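Local atomic coordinates of designed CISK-PX domain (Synthetic construct, PDB entry 4OXW), a protein that adopts the PX-domain fold as a computational redesign of the CISK lipid-binding module, and may therefore bind phosphoinositides at membranes. Residues 13-18 against 26-31; 53-58 against 104-109; 57-62 against 98-103; 61-66 against 89-94. All blocks are in the same frame, centred on the assembly; numbering follows the deposited sequence.

Interaction 1: residues 13-18 against 26-31; sequences PDFEKE and VMYKIK
Phe15 overlaps Tyr28 with its CB rather than with its ring: that carbon sits 3.7 Å from Tyr28 CE1 and 3.9 Å from Val26 CG1. With chi1 at 66°, Phe15 CG stands between the backbone N and the carbonyl carbon, and this turns the phenyl ring away from strand 25-34 to Leu81 and Glu82 of helix 78-96. On the other face of the sheet Met27 crosses the extended Glu18 chain at about a right angle, Met27 CG lying 3.4 Å from Glu18 OE1, although Glu18 is poorly ordered. Both faces belong to a beta hairpin, the first two strands of the antiparallel three-stranded sheet of the PX fold. Glu16 and Met27 form a hydrogen-bonded pair within it: Glu16 N donates to Met27 O at 2.8 Å, and Met27 N returns a nearly straight bond (172°) to Glu16 O. An alanine in place of Met27 would keep this backbone pairing but would probably leave the Glu18 carboxylate without the CG and SD it lies across, freer still to turn. Farther along, Lys29, its chain fully extended, touches Ala40 and Tyr42 of strand 37-44, and one water bridges its NZ to Asp14 OD2, accepting from the amine and donating to the carboxylate at 2.9 Å. Pro13 has no N-H to offer the opposite strand; its CD presses to 3.3 Å from Lys29 O, a buried carbonyl oxygen with no partner in the model, while Pro13 CG packs tightly against Lys31 CD at 3.5 Å.

Interaction 2: residues 53-58 against 104-109; sequences KKLQQR and DELVVS
Asp104 OD1 takes the NH1 group of Arg58 at 2.8 Å, a salt bridge between the last turn of helix 45-58 and the start of helix 105-112, two nearly antiparallel helices of the PX fold. Asp104 is the N-cap of the second helix: its other oxygen, OD2, accepts from Leu106 N at 2.9 Å on the anti side. One carboxylate thus ties off a helix start and holds an arginine, and the capping bond limits how far the group can swing. Arg58 NH1 comes in on the syn side of OD1 and also sits 3.0 Å from Asp104 OD2, the capping oxygen. The bond to OD1 is bent, 138° at the hydrogen, and the guanidinium and carboxylate planes stand 59° apart, so NH1 alone makes the contact, without two parallel bonds from coplanar groups. Beneath the charge, Leu106 lays CD1 over the centre of one guanidinium face, 3.7 Å from Arg58 CZ, and the same methyl touches Lys54 CB at 3.8 Å. Leu106 also packs on Trp50 and Leu51. Deeper still, the buried Leu55 and Val107 cross at about a right angle, Leu55 CD1 resting 3.8 Å from Val107 CG2.

Interaction 3: residues 57-62 against 98-103; sequences QRYPEL and HPVLAN
Two helix ends meet in this corner of the PX domain: the turn in which the chain leaves helix 45-58 at Tyr59, and the short helix 99-102 with His98 at its N-cap position. Leu101 forks between two partners in the turn. Its CD2 lies 3.6 Å from Tyr59 CD2, the two side chains sliding past each other in opposite directions, while its CD1 reaches Leu62 CB at 4.0 Å. A backbone bond, Leu62 N to Tyr59 O, closes the turn whose two ends both meet Leu101. Tyr59 then carries its ring on to Val100, whose CG1 comes to 3.4 Å from Tyr59 CZ and slightly nearer the hydroxyl oxygen. With chi1 at 172°, Val100 CG1 is anti to the backbone N, the setting that brings this methyl to the phenol end. At the other side Leu62 meets His98: Leu62 CB stands above one imidazole face, offset toward the rim. The nearest approach of this pair is Leu62 O to His98 CE1 at 3.6 Å. His98 ND1 bonds to Arg94 O of the preceding helix 78-96, which probably limits rotation of the ring, and of the leucine side chain CD2 comes closest, 3.9 Å from His98 CD2.

Interaction 4: residues 61-66 against 89-94; sequences ELVPEL and EKYIQR
Leu66 seats its CD1 methyl squarely over the ring of Tyr91, 3.7 Å from the centroid and only 5° off the ring normal, a CH-pi contact. It can do so because Leu66 CG is anti to the backbone N (chi1 -176°), which carries the branch over the Tyr91 ring. Around the rim of the same ring the backbone closes in: Glu65 O lies 3.4 Å from Tyr91 CD1 and Pro64 O lies 3.4 Å from Tyr91 CE1, both near the ring plane. Val63 CG1 lies 3.6 Å from Tyr91 OH. The packed part is thus a single buried ring held by four consecutive residues of the proline-containing loop that joins helices 45-58 and 78-96, a feature of PX domains. The outer part is looser. Pro64 CG touches Arg94 CB at 3.7 Å, but the arginine then bends at chi2 (-88°) and leads its guanidinium away from the loop; the Glu65 side chain starts away from the helix, and both residues are exposed. Inward, the Tyr91 hydroxyl bonds to His52 ND1 of helix 45-58, so one side chain connects the loop with both helices that flank it. An alanine at Tyr91 would probably leave His52 ND1 without this partner and open a gap beneath the Leu66 methyl. The chemistry implies a division of labour: the loop lies against the ring through carbon contacts, with two backbone carbonyls near its edge, the hydroxyl supplies the polar tie, and the charged chains remain on the solvent side.

In the fold
Interaction 1 touches none of the others, though its nearest atoms come within about 5 Å of those of interaction 4; it is a surface contact of two strands, held by backbone hydrogen bonds with side chains divided between the faces. The others belong to the helical part. Interactions 2 and 3 share the end of helix 45-58 and touch where Val107 CG2 packs on Leu101 O; the first, partly buried, combines a salt bridge with carbon packing, whereas the second is a surface contact made almost wholly of carbon. Interaction 4, also largely at the surface, continues from 57-62 into the following loop and centres on one buried aromatic ring.

Interaction 1: residues 13-18 against 26-31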
# COMPACT_ATOMS: atom_id res chain seq x y z
N PRO A 13 -9.36 -0.42 3.89
CA PRO A 13 -10.30 -0.53 5.02
C PRO A 13 -9.72 -1.28 6.21
O PRO A 13 -10.04 -0.95 7.37
CB PRO A 13 -11.48 -1.29 4.40
CG PRO A 13 -10.94 -1.95 3.16
CD PRO A 13 -9.91 -0.98 2.65
N ASP A 14 -8.87 -2.26 5.94
CA ASP A 14 -8.36 -3.12 7.00
C ASP A 14 -6.98 -3.64 6.73
O ASP A 14 -6.55 -3.69 5.57
CB ASP A 14 -9.22 -4.37 7.12
CG ASP A 14 -10.67 -4.07 7.24
OD1 ASP A 14 -11.10 -3.66 8.34
OD2 ASP A 14 -11.37 -4.27 6.22
N PHE A 15 -6.32 -4.07 7.81
CA PHE A 15 -5.17 -4.95 7.74
C PHE A 15 -5.57 -6.34 8.28
O PHE A 15 -6.60 -6.51 8.97
CB PHE A 15 -3.98 -4.37 8.50
CG PHE A 15 -4.18 -4.25 9.95
CD1 PHE A 15 -4.12 -5.35 10.76
CD2 PHE A 15 -4.45 -3.02 10.53
CE1 PHE A 15 -4.33 -5.23 12.13
CE2 PHE A 15 -4.62 -2.89 11.88
CZ PHE A 15 -4.59 -4.00 12.68
N GLU A 16 -4.79 -7.34 7.92
CA GLU A 16 -5.07 -8.72 8.29
C GLU A 16 -3.74 -9.40 8.58
O GLU A 16 -2.73 -9.13 7.93
CB GLU A 16 -5.74 -9.45 7.13
CG GLU A 16 -7.13 -8.91 6.84
CD GLU A 16 -7.81 -9.54 5.65
OE1 GLU A 16 -7.28 -10.54 5.12
OE2 GLU A 16 -8.88 -9.01 5.25
N LYS A 17 -3.73 -10.31 9.55
CA LYS A 17 -2.51 -11.05 9.84
C LYS A 17 -2.64 -12.45 9.33
O LYS A 17 -3.57 -13.15 9.69
CB LYS A 17 -2.22 -11.06 11.33
CG LYS A 17 -2.45 -9.72 12.00
CD LYS A 17 -1.67 -9.59 13.30
CE LYS A 17 -2.16 -8.43 14.15
NZ LYS A 17 -1.26 -8.10 15.29
N GLU A 18 -1.71 -12.85 8.48
CA GLU A 18 -1.78 -14.12 7.78
C GLU A 18 -0.51 -14.88 8.10
O GLU A 18 0.51 -14.29 8.44
CB GLU A 18 -1.88 -13.90 6.26
CG GLU A 18 -2.82 -12.76 5.85
CD GLU A 18 -2.88 -12.56 4.34
OE1 GLU A 18 -3.43 -11.52 3.89
OE2 GLU A 18 -2.39 -13.44 3.61
N VAL A 26 1.76 -8.97 8.20
CA VAL A 26 0.56 -8.15 8.16
C VAL A 26 0.41 -7.73 6.70
O VAL A 26 1.36 -7.27 6.08
CB VAL A 26 0.73 -6.90 9.01
CG1 VAL A 26 -0.40 -5.90 8.81
CG2 VAL A 26 0.85 -7.24 10.49
N MET A 27 -0.78 -7.94 6.19
CA MET A 27 -1.16 -7.51 4.86
C MET A 27 -2.27 -6.49 4.94
O MET A 27 -3.11 -6.51 5.83
CB MET A 27 -1.61 -8.69 4.03
CG MET A 27 -0.52 -9.72 3.87
SD MET A 27 -0.30 -10.17 2.15
CE MET A 27 0.89 -11.49 2.38
N TYR A 28 -2.25 -5.55 4.00
CA TYR A 28 -3.20 -4.45 3.94
C TYR A 28 -4.11 -4.73 2.77
O TYR A 28 -3.63 -5.05 1.69
CB TYR A 28 -2.47 -3.06 3.78
CG TYR A 28 -1.60 -2.79 5.00
CD1 TYR A 28 -2.12 -2.18 6.13
CD2 TYR A 28 -0.30 -3.25 5.07
CE1 TYR A 28 -1.38 -2.01 7.29
CE2 TYR A 28 0.47 -3.08 6.21
CZ TYR A 28 -0.09 -2.49 7.36
OH TYR A 28 0.64 -2.30 8.55
N LYS A 29 -5.42 -4.68 3.02
CA LYS A 29 -6.40 -4.91 1.98
C LYS A 29 -6.69 -3.60 1.25
O LYS A 29 -7.25 -2.67 1.84
CB LYS A 29 -7.68 -5.46 2.62
CG LYS A 29 -8.79 -5.65 1.62
CD LYS A 29 -10.06 -6.17 2.27
CE LYS A 29 -11.06 -6.54 1.18
NZ LYS A 29 -12.38 -6.97 1.75
N ILE A 30 -6.26 -3.49 -0.00
CA ILE A 30 -6.53 -2.31 -0.81
C ILE A 30 -7.79 -2.57 -1.68
O ILE A 30 -7.81 -3.50 -2.50
CB ILE A 30 -5.37 -1.95 -1.73
CG1 ILE A 30 -4.01 -1.97 -0.97
CG2 ILE A 30 -5.63 -0.60 -2.42
CD1 ILE A 30 -2.81 -1.79 -1.87
N LYS A 31 -8.82 -1.77 -1.46
CA LYS A 31 -10.06 -1.80 -2.27
C LYS A 31 -9.88 -0.81 -3.42
O LYS A 31 -9.47 0.34 -3.21
CB LYS A 31 -11.29 -1.43 -1.42
CG LYS A 31 -11.72 -2.56 -0.48
CD LYS A 31 -12.96 -2.22 0.34
CE LYS A 31 -14.03 -1.44 -0.42
NZ LYS A 31 -15.24 -1.22 0.43
O HOH W 1 -13.11 -4.92 4.04

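Interaction 2: residues 53-58 against 104-109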
# COMPACT_ATOMS: atom_id res chain seq x y z
N LYS A 53 10.40 2.69 -3.92
CA LYS A 53 11.79 2.87 -4.35
C LYS A 53 11.87 2.90 -5.88
O LYS A 53 12.60 3.72 -6.44
CB LYS A 53 12.68 1.77 -3.78
CG LYS A 53 12.98 1.91 -2.29
CD LYS A 53 13.68 3.22 -1.95
CE LYS A 53 13.89 3.35 -0.45
NZ LYS A 53 14.05 4.77 -0.01
N LYS A 54 11.09 2.06 -6.55
CA LYS A 54 11.14 2.00 -8.03
C LYS A 54 10.44 3.18 -8.65
O LYS A 54 10.91 3.70 -9.65
CB LYS A 54 10.56 0.69 -8.55
CG LYS A 54 11.33 -0.51 -8.06
CD LYS A 54 12.84 -0.28 -8.22
CE LYS A 54 13.64 -1.56 -8.33
NZ LYS A 54 15.04 -1.46 -7.82
N LEU A 55 9.33 3.61 -8.07
CA LEU A 55 8.65 4.80 -8.58
C LEU A 55 9.45 6.04 -8.39
O LEU A 55 9.44 6.95 -9.24
CB LEU A 55 7.31 5.01 -7.89
CG LEU A 55 6.16 4.24 -8.46
CD1 LEU A 55 4.93 4.63 -7.65
CD2 LEU A 55 5.87 4.52 -9.94
N GLN A 56 10.11 6.13 -7.25
CA GLN A 56 10.91 7.28 -6.91
C GLN A 56 12.06 7.43 -7.91
O GLN A 56 12.50 8.55 -8.21
CB GLN A 56 11.43 7.08 -5.51
CG GLN A 56 12.20 8.21 -4.89
CD GLN A 56 12.41 7.94 -3.42
OE1 GLN A 56 13.11 7.01 -3.04
NE2 GLN A 56 11.79 8.76 -2.59
N GLN A 57 12.55 6.32 -8.44
CA GLN A 57 13.60 6.38 -9.47
C GLN A 57 13.06 6.99 -10.77
O GLN A 57 13.78 7.73 -11.43
CB GLN A 57 14.22 5.01 -9.71
CG GLN A 57 15.11 4.57 -8.56
CD GLN A 57 15.26 3.05 -8.41
OE1 GLN A 57 14.97 2.27 -9.33
NE2 GLN A 57 15.72 2.62 -7.24
N ARG A 58 11.81 6.71 -11.10
CA ARG A 58 11.23 7.15 -12.35
C ARG A 58 10.68 8.57 -12.26
O ARG A 58 10.84 9.38 -13.19
CB ARG A 58 10.09 6.20 -12.75
CG ARG A 58 10.52 4.79 -13.14
CD ARG A 58 9.30 4.00 -13.63
NE ARG A 58 9.59 2.61 -13.96
CZ ARG A 58 8.76 1.81 -14.64
NH1 ARG A 58 7.59 2.27 -15.08
NH2 ARG A 58 9.11 0.56 -14.90
N ASP A 104 1.26 4.03 -14.75
CA ASP A 104 2.53 3.39 -14.79
C ASP A 104 2.38 1.88 -14.54
O ASP A 104 1.57 1.46 -13.72
CB ASP A 104 3.47 4.05 -13.80
CG ASP A 104 4.85 3.51 -13.89
OD1 ASP A 104 5.70 4.20 -14.47
OD2 ASP A 104 5.11 2.39 -13.40
N GLU A 105 3.14 1.09 -15.29
CA GLU A 105 3.02 -0.36 -15.25
C GLU A 105 3.23 -0.92 -13.81
O GLU A 105 2.64 -1.94 -13.44
CB GLU A 105 4.01 -1.01 -16.21
CG GLU A 105 3.60 -0.83 -17.67
CD GLU A 105 4.71 -1.16 -18.66
OE1 GLU A 105 5.63 -1.94 -18.32
OE2 GLU A 105 4.64 -0.62 -19.80
N LEU A 106 4.08 -0.26 -13.04
CA LEU A 106 4.35 -0.72 -11.66
C LEU A 106 3.11 -0.58 -10.84
O LEU A 106 2.78 -1.45 -10.04
CB LEU A 106 5.47 0.08 -11.01
CG LEU A 106 6.85 -0.20 -11.58
CD1 LEU A 106 7.81 0.89 -11.16
CD2 LEU A 106 7.31 -1.57 -11.14
N VAL A 107 2.44 0.55 -10.99
CA VAL A 107 1.27 0.82 -10.19
C VAL A 107 0.13 -0.04 -10.65
O VAL A 107 -0.62 -0.58 -9.84
CB VAL A 107 0.92 2.31 -10.27
CG1 VAL A 107 -0.40 2.57 -9.55
CG2 VAL A 107 2.07 3.12 -9.67
N VAL A 108 -0.06 -0.19 -11.96
CA VAL A 108 -1.11 -1.05 -12.47
C VAL A 108 -0.96 -2.47 -11.91
O VAL A 108 -1.94 -3.06 -11.44
CB VAL A 108 -1.10 -1.05 -14.02
CG1 VAL A 108 -2.01 -2.12 -14.58
CG2 VAL A 108 -1.53 0.33 -14.52
N SER A 109 0.26 -2.97 -11.91
CA SER A 109 0.53 -4.29 -11.36
C SER A 109 0.24 -4.32 -9.83
O SER A 109 -0.49 -5.24 -9.32
CB SER A 109 1.97 -4.68 -11.65
OG SER A 109 2.30 -5.91 -10.97

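Interaction 3: residues 57-62 against 98-103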
# COMPACT_ATOMS: atom_id res chain seq x y z
N GLN A 57 12.55 6.32 -8.44
CA GLN A 57 13.60 6.38 -9.47
C GLN A 57 13.06 6.99 -10.77
O GLN A 57 13.78 7.73 -11.43
CB GLN A 57 14.22 5.01 -9.71
CG GLN A 57 15.11 4.57 -8.56
CD GLN A 57 15.26 3.05 -8.41
OE1 GLN A 57 14.97 2.27 -9.33
NE2 GLN A 57 15.72 2.62 -7.24
N ARG A 58 11.81 6.71 -11.10
CA ARG A 58 11.23 7.15 -12.35
C ARG A 58 10.68 8.57 -12.26
O ARG A 58 10.84 9.38 -13.19
CB ARG A 58 10.09 6.20 -12.75
CG ARG A 58 10.52 4.79 -13.14
CD ARG A 58 9.30 4.00 -13.63
NE ARG A 58 9.59 2.61 -13.96
CZ ARG A 58 8.76 1.81 -14.64
NH1 ARG A 58 7.59 2.27 -15.08
NH2 ARG A 58 9.11 0.56 -14.90
N TYR A 59 10.04 8.89 -11.13
CA TYR A 59 9.28 10.11 -10.97
C TYR A 59 9.51 10.72 -9.60
O TYR A 59 8.55 10.92 -8.86
CB TYR A 59 7.80 9.82 -11.13
CG TYR A 59 7.37 9.33 -12.49
CD1 TYR A 59 7.23 10.24 -13.54
CD2 TYR A 59 7.09 7.98 -12.75
CE1 TYR A 59 6.83 9.83 -14.80
CE2 TYR A 59 6.70 7.56 -14.02
CZ TYR A 59 6.57 8.50 -15.03
OH TYR A 59 6.18 8.15 -16.31
N PRO A 60 10.75 11.07 -9.27
CA PRO A 60 11.10 11.62 -7.95
C PRO A 60 10.33 12.88 -7.58
O PRO A 60 10.06 13.13 -6.40
CB PRO A 60 12.60 11.87 -8.04
CG PRO A 60 12.90 11.91 -9.52
CD PRO A 60 11.93 10.96 -10.15
N GLU A 61 9.91 13.65 -8.58
CA GLU A 61 9.11 14.86 -8.32
C GLU A 61 7.69 14.59 -7.86
O GLU A 61 7.07 15.48 -7.30
CB GLU A 61 8.98 15.68 -9.61
CG GLU A 61 10.31 16.12 -10.19
CD GLU A 61 11.04 15.06 -10.99
OE1 GLU A 61 10.58 13.91 -11.15
OE2 GLU A 61 12.12 15.41 -11.50
N LEU A 62 7.14 13.43 -8.21
CA LEU A 62 5.74 13.20 -7.98
C LEU A 62 5.41 12.25 -6.84
O LEU A 62 4.28 12.23 -6.37
CB LEU A 62 5.10 12.60 -9.23
CG LEU A 62 5.28 13.43 -10.48
CD1 LEU A 62 4.54 12.69 -11.60
CD2 LEU A 62 4.71 14.83 -10.21
N HIS A 98 -2.28 11.07 -9.41
CA HIS A 98 -1.46 11.51 -10.54
C HIS A 98 -1.68 10.58 -11.68
O HIS A 98 -1.19 9.46 -11.68
CB HIS A 98 0.04 11.48 -10.25
CG HIS A 98 0.49 12.48 -9.25
ND1 HIS A 98 0.47 12.24 -7.89
CD2 HIS A 98 1.01 13.72 -9.40
CE1 HIS A 98 0.93 13.30 -7.25
NE2 HIS A 98 1.27 14.21 -8.14
N PRO A 99 -2.39 11.05 -12.71
CA PRO A 99 -2.58 10.23 -13.89
C PRO A 99 -1.35 9.47 -14.39
O PRO A 99 -1.45 8.30 -14.70
CB PRO A 99 -3.06 11.26 -14.93
CG PRO A 99 -3.78 12.28 -14.13
CD PRO A 99 -3.05 12.37 -12.82
N VAL A 100 -0.18 10.13 -14.47
CA VAL A 100 1.04 9.51 -14.96
C VAL A 100 1.49 8.29 -14.10
O VAL A 100 1.97 7.29 -14.59
CB VAL A 100 2.18 10.54 -15.02
CG1 VAL A 100 3.50 9.86 -15.34
CG2 VAL A 100 1.89 11.61 -16.09
N LEU A 101 1.34 8.42 -12.79
CA LEU A 101 1.65 7.30 -11.89
C LEU A 101 0.57 6.22 -11.94
O LEU A 101 0.90 5.04 -11.96
CB LEU A 101 1.77 7.78 -10.45
CG LEU A 101 2.84 8.86 -10.21
CD1 LEU A 101 2.89 9.26 -8.76
CD2 LEU A 101 4.20 8.38 -10.65
N ALA A 102 -0.68 6.62 -11.96
CA ALA A 102 -1.80 5.67 -12.00
C ALA A 102 -1.71 4.74 -13.21
O ALA A 102 -2.16 3.57 -13.18
CB ALA A 102 -3.13 6.42 -12.02
N ASN A 103 -1.11 5.25 -14.29
CA ASN A 103 -0.96 4.50 -15.52
C ASN A 103 0.37 3.83 -15.71
O ASN A 103 0.61 3.12 -16.70
CB ASN A 103 -1.28 5.42 -16.71
CG ASN A 103 -2.74 5.81 -16.74
OD1 ASN A 103 -3.10 6.97 -16.48
ND2 ASN A 103 -3.59 4.84 -16.98

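Interaction 4: residues 61-66 against 89-94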
# COMPACT_ATOMS: atom_id res chain seq x y z
N GLU A 61 9.91 13.65 -8.58
CA GLU A 61 9.11 14.86 -8.32
C GLU A 61 7.69 14.59 -7.86
O GLU A 61 7.07 15.48 -7.30
CB GLU A 61 8.98 15.68 -9.61
CG GLU A 61 10.31 16.12 -10.19
CD GLU A 61 11.04 15.06 -10.99
OE1 GLU A 61 10.58 13.91 -11.15
OE2 GLU A 61 12.12 15.41 -11.50
N LEU A 62 7.14 13.43 -8.21
CA LEU A 62 5.74 13.20 -7.98
C LEU A 62 5.41 12.25 -6.84
O LEU A 62 4.28 12.23 -6.37
CB LEU A 62 5.10 12.60 -9.23
CG LEU A 62 5.28 13.43 -10.48
CD1 LEU A 62 4.54 12.69 -11.60
CD2 LEU A 62 4.71 14.83 -10.21
N VAL A 63 6.37 11.43 -6.47
CA VAL A 63 6.08 10.40 -5.45
C VAL A 63 5.98 11.05 -4.08
O VAL A 63 6.88 11.80 -3.67
CB VAL A 63 7.13 9.28 -5.46
CG1 VAL A 63 6.82 8.23 -4.40
CG2 VAL A 63 7.20 8.57 -6.81
N PRO A 64 4.88 10.79 -3.37
CA PRO A 64 4.71 11.29 -2.02
C PRO A 64 5.61 10.57 -1.00
O PRO A 64 6.23 9.56 -1.31
CB PRO A 64 3.24 10.98 -1.71
CG PRO A 64 2.85 9.90 -2.61
CD PRO A 64 3.72 10.00 -3.82
N GLU A 65 5.63 11.11 0.20
CA GLU A 65 6.31 10.51 1.32
C GLU A 65 5.68 9.15 1.72
O GLU A 65 4.49 9.06 1.95
CB GLU A 65 6.22 11.48 2.50
CG GLU A 65 7.01 11.01 3.70
CD GLU A 65 6.72 11.83 4.95
OE1 GLU A 65 5.79 12.69 4.92
OE2 GLU A 65 7.44 11.61 5.96
N LEU A 66 6.50 8.11 1.81
CA LEU A 66 6.04 6.80 2.23
C LEU A 66 6.09 6.76 3.76
O LEU A 66 7.06 7.21 4.33
CB LEU A 66 6.99 5.72 1.70
CG LEU A 66 6.55 4.26 1.99
CD1 LEU A 66 5.39 3.78 1.16
CD2 LEU A 66 7.70 3.31 1.80
N GLU A 89 -2.71 4.26 3.18
CA GLU A 89 -3.91 4.67 2.43
C GLU A 89 -3.73 6.06 1.78
O GLU A 89 -3.98 6.24 0.59
CB GLU A 89 -5.16 4.65 3.32
CG GLU A 89 -6.41 5.13 2.60
CD GLU A 89 -7.64 5.04 3.48
OE1 GLU A 89 -7.72 5.87 4.41
OE2 GLU A 89 -8.50 4.14 3.27
N LYS A 90 -3.26 7.02 2.55
CA LYS A 90 -2.99 8.38 2.02
C LYS A 90 -1.94 8.28 0.92
O LYS A 90 -2.05 8.91 -0.15
CB LYS A 90 -2.52 9.30 3.16
CG LYS A 90 -2.11 10.68 2.67
CD LYS A 90 -1.95 11.62 3.86
CE LYS A 90 -1.17 12.88 3.49
NZ LYS A 90 -0.85 13.74 4.67
N TYR A 91 -0.91 7.45 1.14
CA TYR A 91 0.15 7.27 0.13
C TYR A 91 -0.39 6.79 -1.22
O TYR A 91 -0.17 7.41 -2.27
CB TYR A 91 1.17 6.28 0.64
CG TYR A 91 2.31 6.01 -0.33
CD1 TYR A 91 3.41 6.86 -0.38
CD2 TYR A 91 2.30 4.89 -1.15
CE1 TYR A 91 4.44 6.64 -1.29
CE2 TYR A 91 3.33 4.63 -2.04
CZ TYR A 91 4.39 5.51 -2.12
OH TYR A 91 5.39 5.24 -3.01
N ILE A 92 -1.11 5.67 -1.20
CA ILE A 92 -1.59 5.08 -2.44
C ILE A 92 -2.67 5.98 -3.08
O ILE A 92 -2.74 6.08 -4.32
CB ILE A 92 -2.01 3.59 -2.28
CG1 ILE A 92 -2.14 2.93 -3.65
CG2 ILE A 92 -3.30 3.45 -1.47
CD1 ILE A 92 -0.87 2.84 -4.48
N GLN A 93 -3.44 6.68 -2.26
CA GLN A 93 -4.43 7.68 -2.82
C GLN A 93 -3.71 8.79 -3.55
O GLN A 93 -4.15 9.24 -4.63
CB GLN A 93 -5.35 8.22 -1.71
CG GLN A 93 -6.35 7.21 -1.24
CD GLN A 93 -7.20 7.65 -0.06
OE1 GLN A 93 -6.90 8.61 0.63
NE2 GLN A 93 -8.29 6.91 0.18
N ARG A 94 -2.60 9.25 -2.97
CA ARG A 94 -1.82 10.28 -3.60
C ARG A 94 -1.22 9.79 -4.89
O ARG A 94 -1.17 10.53 -5.87
CB ARG A 94 -0.75 10.75 -2.66
CG ARG A 94 -1.27 11.73 -1.64
CD ARG A 94 -1.18 13.15 -2.21
NE ARG A 94 -1.90 14.16 -1.42
CZ ARG A 94 -1.65 14.45 -0.15
NH1 ARG A 94 -0.70 13.79 0.53
NH2 ARG A 94 -2.36 15.39 0.46